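ABC transporter, periplasmic substrate-binding protein (Thermotoga maritima, PDB 2HPG) probably captures a solute in the periplasm for delivery to a tripartite ATP-independent (TRAP) transporter, despite its ABC transporter name. Local coordinates at residues Tyr9-Gly14 with Glu231-Asp236; Val81-Val86 with Gln118-Glu123; Phe135-Gly140 with Ile258-Lys263. One frame throughout, in Å; residues are numbered along the deposited sequence.

Contact 1. Residues Tyr9-Gly14 with Glu231-Asp236; sequences YTLRFG and EIVSAD
Phe13 turns the edge of its ring to Glu231, with CZ and CE2 nearest the carboxylate oxygen OE1. Glu231 OE1 lies close to the ring plane, 3.3 Å from Phe13 CZ. The two side chains run at about a right angle to each other, with the carboxylate and ring planes turned 36° apart. The bend of Glu231 at chi2 (-57°) folds the carboxylate back toward the aromatic edge. On the next carbon of the rim, Phe13 CE1 approaches the carbonyl O of Ile232 obliquely, at 3.6 Å. Two residues earlier on strand 9-14, Leu11 spreads its branches over one methyl of Val233: CD2 is 3.9 Å and CD1 4.0 Å from Val233 CG1. A chi1 of 178° swings Leu11 CG opposite its backbone N and sends the fork to the valine.

No hydrogen bond joins the segments. They belong to one mixed sheet, but strand 68-73 lies between them, parallel to 9-14 and antiparallel to 218-234; the axes of 9-14 and 231-234 approach to 8.9 Å, too far for direct backbone pairing. The contact is thus a bridge between next-but-one strands in the alpha/beta core of a periplasmic binding protein. Helix 22-37 covers this region, with Trp30 meeting the Phe13 ring edge-to-face and Phe27 also touching it. At the other end, Ser234 OG caps the N of Trp237 where helix 235-240 begins.

The union is mostly dispersive, but the oxygens are not placed indifferently: aromatic C-H groups carry a slight positive charge, so Glu231 OE1 at the Phe13 edge is probably a weakly attractive partner. The contact rests on apolar fit and these weak edge contacts, while strand 68-73 makes the backbone pairing on both sides.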
loop_
_atom_site.group_PDB
_atom_site.type_symbol
_atom_site.label_atom_id
_atom_site.label_comp_id
_atom_site.label_asym_id
_atom_site.label_seq_id
_atom_site.Cartn_x
_atom_site.Cartn_y
_atom_site.Cartn_z
ATOM N N TYR A 9 -13.915 -13.747 -21.404
ATOM C CA TYR A 9 -13.846 -12.541 -20.599
ATOM C C TYR A 9 -12.401 -12.090 -20.571
ATOM O O TYR A 9 -11.502 -12.914 -20.442
ATOM C CB TYR A 9 -14.304 -12.820 -19.176
ATOM C CG TYR A 9 -15.653 -13.488 -19.057
ATOM C CD1 TYR A 9 -16.808 -12.736 -18.989
ATOM C CD2 TYR A 9 -15.765 -14.872 -18.979
ATOM C CE1 TYR A 9 -18.044 -13.331 -18.862
ATOM C CE2 TYR A 9 -16.995 -15.480 -18.846
ATOM C CZ TYR A 9 -18.138 -14.697 -18.794
ATOM O OH TYR A 9 -19.387 -15.276 -18.664
ATOM N N THR A 10 -12.174 -10.790 -20.723
ATOM C CA THR A 10 -10.831 -10.233 -20.635
ATOM C C THR A 10 -10.849 -9.115 -19.596
ATOM O O THR A 10 -11.767 -8.284 -19.588
ATOM C CB THR A 10 -10.330 -9.733 -21.992
ATOM O OG1 THR A 10 -10.274 -10.836 -22.898
ATOM C CG2 THR A 10 -8.929 -9.153 -21.878
ATOM N N LEU A 11 -9.876 -9.167 -18.678
ATOM C CA LEU A 11 -9.690 -8.149 -17.637
ATOM C C LEU A 11 -8.343 -7.479 -17.886
ATOM O O LEU A 11 -7.336 -8.166 -18.016
ATOM C CB LEU A 11 -9.689 -8.788 -16.234
ATOM C CG LEU A 11 -9.464 -7.822 -15.053
ATOM C CD1 LEU A 11 -10.574 -6.781 -14.954
ATOM C CD2 LEU A 11 -9.331 -8.603 -13.723
ATOM N N ARG A 12 -8.327 -6.147 -17.940
ATOM C CA ARG A 12 -7.079 -5.382 -18.011
ATOM C C ARG A 12 -6.789 -4.740 -16.656
ATOM O O ARG A 12 -7.533 -3.884 -16.197
ATOM C CB ARG A 12 -7.175 -4.345 -19.120
ATOM C CG ARG A 12 -7.553 -5.017 -20.417
ATOM C CD ARG A 12 -7.382 -4.164 -21.661
ATOM N NE ARG A 12 -7.655 -5.000 -22.829
ATOM C CZ ARG A 12 -8.863 -5.387 -23.227
ATOM N NH1 ARG A 12 -9.972 -5.003 -22.591
ATOM N NH2 ARG A 12 -8.968 -6.170 -24.279
ATOM N N PHE A 13 -5.705 -5.172 -16.025
ATOM C CA PHE A 13 -5.425 -4.809 -14.649
ATOM C C PHE A 13 -4.183 -3.957 -14.573
ATOM O O PHE A 13 -3.114 -4.428 -14.929
ATOM C CB PHE A 13 -5.231 -6.066 -13.819
ATOM C CG PHE A 13 -5.420 -5.838 -12.350
ATOM C CD1 PHE A 13 -6.665 -5.986 -11.774
ATOM C CD2 PHE A 13 -4.359 -5.461 -11.554
ATOM C CE1 PHE A 13 -6.857 -5.763 -10.424
ATOM C CE2 PHE A 13 -4.546 -5.232 -10.208
ATOM C CZ PHE A 13 -5.800 -5.388 -9.643
ATOM N N GLY A 14 -4.313 -2.724 -14.080
ATOM C CA GLY A 14 -3.215 -1.773 -14.140
ATOM C C GLY A 14 -2.626 -1.277 -12.832
ATOM O O GLY A 14 -3.082 -1.610 -11.738
ATOM N N GLU A 231 -6.909 -4.289 -4.189
ATOM C CA GLU A 231 -6.978 -4.717 -5.577
ATOM C C GLU A 231 -8.443 -4.687 -5.975
ATOM O O GLU A 231 -9.247 -5.440 -5.434
ATOM C CB GLU A 231 -6.374 -6.117 -5.720
ATOM C CG GLU A 231 -4.994 -6.269 -5.080
ATOM C CD GLU A 231 -3.977 -5.275 -5.612
ATOM O OE1 GLU A 231 -4.045 -5.015 -6.820
ATOM O OE2 GLU A 231 -3.122 -4.760 -4.826
ATOM N N ILE A 232 -8.794 -3.763 -6.870
ATOM C CA ILE A 232 -10.195 -3.500 -7.188
ATOM C C ILE A 232 -10.534 -3.808 -8.642
ATOM O O ILE A 232 -9.663 -3.749 -9.511
ATOM C CB ILE A 232 -10.608 -2.040 -6.832
ATOM C CG1 ILE A 232 -9.868 -1.010 -7.701
ATOM C CG2 ILE A 232 -10.348 -1.767 -5.352
ATOM C CD1 ILE A 232 -10.358 0.418 -7.523
ATOM N N VAL A 233 -11.794 -4.188 -8.869
ATOM C CA VAL A 233 -12.393 -4.300 -10.204
ATOM C C VAL A 233 -13.802 -3.696 -10.187
ATOM O O VAL A 233 -14.336 -3.383 -9.125
ATOM C CB VAL A 233 -12.489 -5.763 -10.733
ATOM C CG1 VAL A 233 -11.108 -6.358 -11.003
ATOM C CG2 VAL A 233 -13.312 -6.672 -9.789
ATOM N N SER A 234 -14.385 -3.509 -11.373
ATOM C CA SER A 234 -15.779 -3.089 -11.499
ATOM C C SER A 234 -16.701 -4.126 -10.891
ATOM O O SER A 234 -16.623 -5.305 -11.244
ATOM C CB SER A 234 -16.166 -2.911 -12.973
ATOM O OG SER A 234 -17.555 -2.681 -13.082
ATOM N N ALA A 235 -17.584 -3.689 -9.992
ATOM C CA ALA A 235 -18.583 -4.594 -9.403
ATOM C C ALA A 235 -19.511 -5.148 -10.487
ATOM O O ALA A 235 -19.838 -6.344 -10.472
ATOM C CB ALA A 235 -19.379 -3.879 -8.325
ATOM N N ASP A 236 -19.910 -4.289 -11.432
ATOM C CA ASP A 236 -20.779 -4.687 -12.556
ATOM C C ASP A 236 -20.150 -5.778 -13.403
ATOM O O ASP A 236 -20.795 -6.765 -13.701
ATOM C CB ASP A 236 -21.105 -3.501 -13.462
ATOM C CG ASP A 236 -22.077 -2.525 -12.825
ATOM O OD1 ASP A 236 -22.880 -2.931 -11.947
ATOM O OD2 ASP A 236 -22.028 -1.336 -13.209
#

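Contact 2. Residues Val81-Val86 with Gln118-Glu123; sequences VKDIGV and QKWLKE
Trp120 spreads its indole against a 3-10 turn, residues 82-86, which packs against helix 115-128 in this periplasmic binding protein fold. Over one indole face lies the backbone of the turn: Ile84 CA makes a CH-pi contact 4.2 Å from the centroid of the six-membered ring, 23° off its normal. Asp83 CB covers the same face nearer the rim, 3.4 Å from Trp120 CZ2. Val81 reaches the pyrrole part obliquely with CG1, which also comes within 3.5 Å of Glu123 OE1. Beyond the indole, a chi1 of -164° puts Ile84 CG1 opposite its backbone N and carries CD1 to 4.0 Å from Leu121 CD2.

A second shell holds these groups in place. Within the turn, backbone bonds run from Ile84 N to Val81 O and from Val86 N to Asp83 O, presenting Asp83 and Ile84 to the ring. Helix 308-318 adds Leu314 against Trp120 and Ala310 against Asp83 and Val86.

At the polar end, the Asp83 carboxylate stands steeply to the indole, 77° between planes. One water in the indole plane accepts from Trp120 NE1 at 2.9 Å and from Lys119 NZ, and donates to Asp83 OD2 at 2.8 Å.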
loop_
_atom_site.group_PDB
_atom_site.type_symbol
_atom_site.label_atom_id
_atom_site.label_comp_id
_atom_site.label_asym_id
_atom_site.label_seq_id
_atom_site.Cartn_x
_atom_site.Cartn_y
_atom_site.Cartn_z
ATOM N N VAL A 81 -15.654 5.732 0.701
ATOM C CA VAL A 81 -16.166 5.322 2.011
ATOM C C VAL A 81 -15.116 5.710 3.059
ATOM O O VAL A 81 -14.129 5.006 3.239
ATOM C CB VAL A 81 -16.468 3.810 2.065
ATOM C CG1 VAL A 81 -16.737 3.355 3.517
ATOM C CG2 VAL A 81 -17.647 3.463 1.168
ATOM N N LYS A 82 -15.338 6.839 3.728
ATOM C CA LYS A 82 -14.309 7.501 4.536
ATOM C C LYS A 82 -13.511 6.575 5.444
ATOM O O LYS A 82 -12.279 6.640 5.467
ATOM C CB LYS A 82 -14.914 8.613 5.393
ATOM C CG LYS A 82 -13.968 9.129 6.496
ATOM C CD LYS A 82 -14.581 10.220 7.380
ATOM C CE LYS A 82 -15.057 9.650 8.708
ATOM N NZ LYS A 82 -15.274 10.722 9.721
ATOM N N ASP A 83 -14.214 5.733 6.193
ATOM C CA ASP A 83 -13.609 4.983 7.278
ATOM C C ASP A 83 -12.577 3.949 6.863
ATOM O O ASP A 83 -11.678 3.631 7.648
ATOM C CB ASP A 83 -14.681 4.265 8.101
ATOM C CG ASP A 83 -15.463 5.195 8.987
ATOM O OD1 ASP A 83 -15.185 6.412 9.026
ATOM O OD2 ASP A 83 -16.374 4.680 9.667
ATOM N N ILE A 84 -12.703 3.403 5.660
ATOM C CA ILE A 84 -11.749 2.384 5.193
ATOM C C ILE A 84 -10.323 2.964 5.084
ATOM O O ILE A 84 -9.335 2.227 5.131
ATOM C CB ILE A 84 -12.196 1.757 3.849
ATOM C CG1 ILE A 84 -11.435 0.449 3.575
ATOM C CG2 ILE A 84 -12.022 2.733 2.697
ATOM C CD1 ILE A 84 -12.032 -0.367 2.450
ATOM N N GLY A 85 -10.257 4.284 4.950
ATOM C CA GLY A 85 -9.027 5.068 4.939
ATOM C C GLY A 85 -8.167 4.988 6.191
ATOM O O GLY A 85 -6.987 5.351 6.158
ATOM N N VAL A 86 -8.736 4.481 7.282
ATOM C CA VAL A 86 -7.972 4.237 8.499
ATOM C C VAL A 86 -6.767 3.294 8.253
ATOM O O VAL A 86 -5.753 3.371 8.969
ATOM C CB VAL A 86 -8.888 3.684 9.652
ATOM C CG1 VAL A 86 -9.237 2.256 9.414
ATOM C CG2 VAL A 86 -8.193 3.879 11.019
ATOM N N GLN A 118 -16.639 -5.949 6.242
ATOM C CA GLN A 118 -17.663 -6.420 5.312
ATOM C C GLN A 118 -18.690 -5.328 5.001
ATOM O O GLN A 118 -19.135 -5.195 3.851
ATOM C CB GLN A 118 -18.322 -7.690 5.825
ATOM C CG GLN A 118 -17.435 -8.910 5.620
ATOM C CD GLN A 118 -17.846 -10.081 6.480
ATOM O OE1 GLN A 118 -18.882 -10.043 7.165
ATOM N NE2 GLN A 118 -17.032 -11.133 6.467
ATOM N N LYS A 119 -19.032 -4.523 6.001
ATOM C CA LYS A 119 -19.904 -3.383 5.773
ATOM C C LYS A 119 -19.286 -2.420 4.761
ATOM O O LYS A 119 -19.888 -2.119 3.734
ATOM C CB LYS A 119 -20.203 -2.633 7.069
ATOM C CG LYS A 119 -21.017 -1.363 6.852
ATOM C CD LYS A 119 -21.355 -0.657 8.144
ATOM C CE LYS A 119 -20.189 0.192 8.632
ATOM N NZ LYS A 119 -20.415 0.748 10.006
ATOM N N TRP A 120 -18.082 -1.937 5.052
ATOM C CA TRP A 120 -17.415 -0.954 4.188
ATOM C C TRP A 120 -17.304 -1.437 2.755
ATOM O O TRP A 120 -17.423 -0.640 1.838
ATOM C CB TRP A 120 -15.995 -0.656 4.685
ATOM C CG TRP A 120 -15.923 0.012 6.008
ATOM C CD1 TRP A 120 -16.882 0.779 6.590
ATOM C CD2 TRP A 120 -14.806 0.013 6.906
ATOM N NE1 TRP A 120 -16.443 1.242 7.803
ATOM C CE2 TRP A 120 -15.171 0.787 8.022
ATOM C CE3 TRP A 120 -13.541 -0.575 6.877
ATOM C CZ2 TRP A 120 -14.311 0.990 9.113
ATOM C CZ3 TRP A 120 -12.685 -0.376 7.950
ATOM C CH2 TRP A 120 -13.073 0.408 9.051
ATOM N N LEU A 121 -17.047 -2.734 2.576
ATOM C CA LEU A 121 -16.853 -3.311 1.252
ATOM C C LEU A 121 -18.163 -3.422 0.487
ATOM O O LEU A 121 -18.173 -3.373 -0.743
ATOM C CB LEU A 121 -16.195 -4.689 1.345
ATOM C CG LEU A 121 -14.789 -4.708 1.942
ATOM C CD1 LEU A 121 -14.236 -6.138 1.959
ATOM C CD2 LEU A 121 -13.865 -3.740 1.201
ATOM N N LYS A 122 -19.256 -3.595 1.222
ATOM C CA LYS A 122 -20.588 -3.616 0.637
ATOM C C LYS A 122 -21.010 -2.219 0.207
ATOM O O LYS A 122 -21.671 -2.076 -0.810
ATOM C CB LYS A 122 -21.598 -4.163 1.642
ATOM C CG LYS A 122 -22.975 -4.416 1.062
ATOM C CD LYS A 122 -23.824 -5.215 2.044
ATOM C CE LYS A 122 -25.217 -5.507 1.514
ATOM N NZ LYS A 122 -25.957 -6.398 2.459
ATOM N N GLU A 123 -20.635 -1.203 0.988
ATOM C CA GLU A 123 -20.881 0.202 0.638
ATOM C C GLU A 123 -20.075 0.637 -0.580
ATOM O O GLU A 123 -20.560 1.412 -1.392
ATOM C CB GLU A 123 -20.554 1.133 1.811
ATOM C CG GLU A 123 -21.448 0.923 3.030
ATOM C CD GLU A 123 -21.034 1.718 4.280
ATOM O OE1 GLU A 123 -20.030 2.471 4.255
ATOM O OE2 GLU A 123 -21.744 1.580 5.304
HETATM O O HOH W 1 -17.817 2.326 10.082
#

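Contact 3. Residues Phe135-Gly140 with Ile258-Lys263; sequences FYWVQG and IEVSLK
Ser261 OG is the polar centre of the contact, accepting a hydrogen bond from Val138 N at 2.9 Å with a bent N-H...O angle of 134°. The hydroxyl is also hydrogen-bonded to Gly257 O, one turn back in its own helix. Tyr136 O lies close to it as well, but that oxygen is less surely placed. With OG anti to the carbonyl carbon (chi1 -61°), the serine can face the strand and its own preceding turn at once. Its small size lets the backbones draw close: Ser261 CB is 3.8 Å from Val138 CB, and the segment axes of strand and helix come within 6.7 Å, their N-to-C directions 22° apart, close to parallel.

Apolar groups continue the contact around this serine. Tyr136 and Ile258 lie alongside each other, pointing the same way, with Tyr136 CD2 3.8 Å from Ile258 CG1, though Ile258 is modelled in two conformers, so this contact is less certain. Trp137 meets Val260 at about a right angle; its CZ3 is 3.9 Å from Val260 CG1, approached obliquely to the ring. The indole is held by a bond from NE1 to Met253 O and by stacking on Phe27 of helix 22-37, whereas Val138 also packs on Leu108 of helix 101-112.

The contact therefore joins strand 130-146 to the 36-residue helix 243-278, consistent with the long helix that runs along both lobes in TRAP solute receptors.

Chemically, the serine hydroxyl gives the Val138 N-H an acceptor on the helix side, while the adjacent residues Trp137 and Gln139 pair with strand 218-234. The neighbouring Val138 O is buried with no partner in the model, so the hydroxyl meets the polar need of the N-H but not that of the carbonyl.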
loop_
_atom_site.group_PDB
_atom_site.type_symbol
_atom_site.label_atom_id
_atom_site.label_comp_id
_atom_site.label_asym_id
_atom_site.label_seq_id
_atom_site.Cartn_x
_atom_site.Cartn_y
_atom_site.Cartn_z
ATOM N N PHE A 135 -7.068 -7.374 -0.319
ATOM C CA PHE A 135 -6.112 -6.438 0.281
ATOM C C PHE A 135 -4.959 -7.134 1.017
ATOM O O PHE A 135 -4.368 -6.554 1.916
ATOM C CB PHE A 135 -6.815 -5.386 1.170
ATOM C CG PHE A 135 -7.597 -5.959 2.335
ATOM C CD1 PHE A 135 -6.966 -6.243 3.558
ATOM C CD2 PHE A 135 -8.975 -6.167 2.229
ATOM C CE1 PHE A 135 -7.679 -6.750 4.628
ATOM C CE2 PHE A 135 -9.715 -6.691 3.308
ATOM C CZ PHE A 135 -9.062 -6.984 4.511
ATOM N N TYR A 136 -4.621 -8.362 0.611
ATOM C CA TYR A 136 -3.470 -9.083 1.139
ATOM C C TYR A 136 -2.215 -8.830 0.318
ATOM O O TYR A 136 -1.398 -9.743 0.095
ATOM C CB TYR A 136 -3.737 -10.584 1.126
ATOM C CG TYR A 136 -4.912 -11.053 1.968
ATOM C CD1 TYR A 136 -5.497 -10.254 2.934
ATOM C CD2 TYR A 136 -5.403 -12.347 1.817
ATOM C CE1 TYR A 136 -6.564 -10.716 3.682
ATOM C CE2 TYR A 136 -6.460 -12.805 2.569
ATOM C CZ TYR A 136 -7.036 -12.000 3.487
ATOM O OH TYR A 136 -8.101 -12.501 4.214
ATOM N N TRP A 137 -2.053 -7.583 -0.118
ATOM C CA TRP A 137 -0.953 -7.190 -0.991
ATOM C C TRP A 137 -0.225 -6.107 -0.246
ATOM O O TRP A 137 -0.752 -5.021 -0.056
ATOM C CB TRP A 137 -1.488 -6.692 -2.341
ATOM C CG TRP A 137 -1.961 -7.831 -3.187
ATOM C CD1 TRP A 137 -3.097 -8.566 -3.015
ATOM C CD2 TRP A 137 -1.288 -8.392 -4.320
ATOM N NE1 TRP A 137 -3.161 -9.561 -3.959
ATOM C CE2 TRP A 137 -2.065 -9.466 -4.779
ATOM C CE3 TRP A 137 -0.096 -8.091 -4.984
ATOM C CZ2 TRP A 137 -1.691 -10.241 -5.892
ATOM C CZ3 TRP A 137 0.270 -8.857 -6.082
ATOM C CH2 TRP A 137 -0.525 -9.914 -6.525
ATOM N N VAL A 138 0.974 -6.432 0.222
ATOM C CA VAL A 138 1.703 -5.562 1.130
ATOM C C VAL A 138 3.079 -5.238 0.543
ATOM O O VAL A 138 3.805 -6.126 0.107
ATOM C CB VAL A 138 1.767 -6.239 2.535
ATOM C CG1 VAL A 138 2.842 -5.671 3.394
ATOM C CG2 VAL A 138 0.386 -6.106 3.224
ATOM N N GLN A 139 3.411 -3.945 0.489
ATOM C CA GLN A 139 4.702 -3.527 -0.049
ATOM C C GLN A 139 5.772 -3.436 1.028
ATOM O O GLN A 139 6.957 -3.321 0.720
ATOM C CB GLN A 139 4.564 -2.195 -0.767
ATOM C CG GLN A 139 4.039 -2.326 -2.176
ATOM C CD GLN A 139 3.984 -1.011 -2.869
ATOM O OE1 GLN A 139 5.001 -0.337 -2.987
ATOM N NE2 GLN A 139 2.793 -0.614 -3.311
ATOM N N GLY A 140 5.370 -3.493 2.298
ATOM C CA GLY A 140 6.319 -3.476 3.392
ATOM C C GLY A 140 6.305 -2.182 4.165
ATOM O O GLY A 140 5.540 -1.274 3.843
ATOM N N ILE A 258 -0.744 -12.914 -0.420
ATOM C CA ILE A 258 -0.087 -13.445 0.777
ATOM C C ILE A 258 1.363 -13.829 0.433
ATOM O O ILE A 258 2.311 -13.544 1.155
ATOM C CB ILE A 258 -0.788 -14.741 1.295
ATOM C CG1 ILE A 258 -2.203 -14.469 1.858
ATOM C CG2 ILE A 258 0.091 -15.414 2.361
ATOM C CD1 ILE A 258 -3.154 -15.731 1.899
ATOM N N GLU A 259 1.510 -14.545 -0.665
ATOM C CA GLU A 259 2.835 -15.048 -1.061
ATOM C C GLU A 259 3.859 -13.929 -1.294
ATOM O O GLU A 259 4.980 -13.990 -0.769
ATOM C CB GLU A 259 2.701 -15.900 -2.320
ATOM C CG GLU A 259 3.972 -16.564 -2.801
ATOM C CD GLU A 259 3.810 -17.250 -4.164
ATOM O OE1 GLU A 259 2.702 -17.208 -4.747
ATOM O OE2 GLU A 259 4.802 -17.837 -4.661
ATOM N N VAL A 260 3.511 -12.928 -2.098
ATOM C CA VAL A 260 4.485 -11.857 -2.370
ATOM C C VAL A 260 4.679 -10.943 -1.149
ATOM O O VAL A 260 5.768 -10.472 -0.902
ATOM C CB VAL A 260 4.147 -11.063 -3.655
ATOM C CG1 VAL A 260 2.894 -10.202 -3.483
ATOM C CG2 VAL A 260 5.380 -10.236 -4.105
ATOM N N SER A 261 3.640 -10.727 -0.354
ATOM C CA SER A 261 3.756 -9.931 0.870
ATOM C C SER A 261 4.800 -10.463 1.844
ATOM O O SER A 261 5.589 -9.706 2.414
ATOM C CB SER A 261 2.411 -9.886 1.579
ATOM O OG SER A 261 1.432 -9.288 0.767
ATOM N N LEU A 262 4.820 -11.773 2.024
ATOM C CA LEU A 262 5.774 -12.409 2.926
ATOM C C LEU A 262 7.163 -12.431 2.345
ATOM O O LEU A 262 8.118 -12.302 3.084
ATOM C CB LEU A 262 5.353 -13.831 3.243
ATOM C CG LEU A 262 4.170 -13.921 4.205
ATOM C CD1 LEU A 262 3.603 -15.311 4.129
ATOM C CD2 LEU A 262 4.584 -13.602 5.611
ATOM N N LYS A 263 7.285 -12.637 1.035
ATOM C CA LYS A 263 8.597 -12.576 0.381
ATOM C C LYS A 263 9.195 -11.174 0.503
ATOM O O LYS A 263 10.372 -11.001 0.823
ATOM C CB LYS A 263 8.489 -12.971 -1.092
ATOM C CG LYS A 263 9.815 -13.388 -1.732
ATOM C CD LYS A 263 9.725 -13.546 -3.248
ATOM C CE LYS A 263 11.006 -14.225 -3.794
ATOM N NZ LYS A 263 11.160 -14.135 -5.278
#

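Overall arrangement
Along the chain, contact 2 is nested within the loop closed by contact 1, and contact 3 opens after contact 2 and interlocks with contact 1, whose later segment falls between those of contact 3. Their centres are 19 to 21 Å apart. Contacts 1 and 3 share one sheet, in which strands 130-146 and 218-234 are neighbours, and they touch where Glu231 meets Trp137; helix 22-37 packs on both. Contact 2 touches neither, although helix 115-128 leads directly into strand 130-146. Parts of the sheet core are therefore assembled from chain segments far apart in sequence, as is usual in two-lobed periplasmic binding proteins, where the chain passes between lobes more than once.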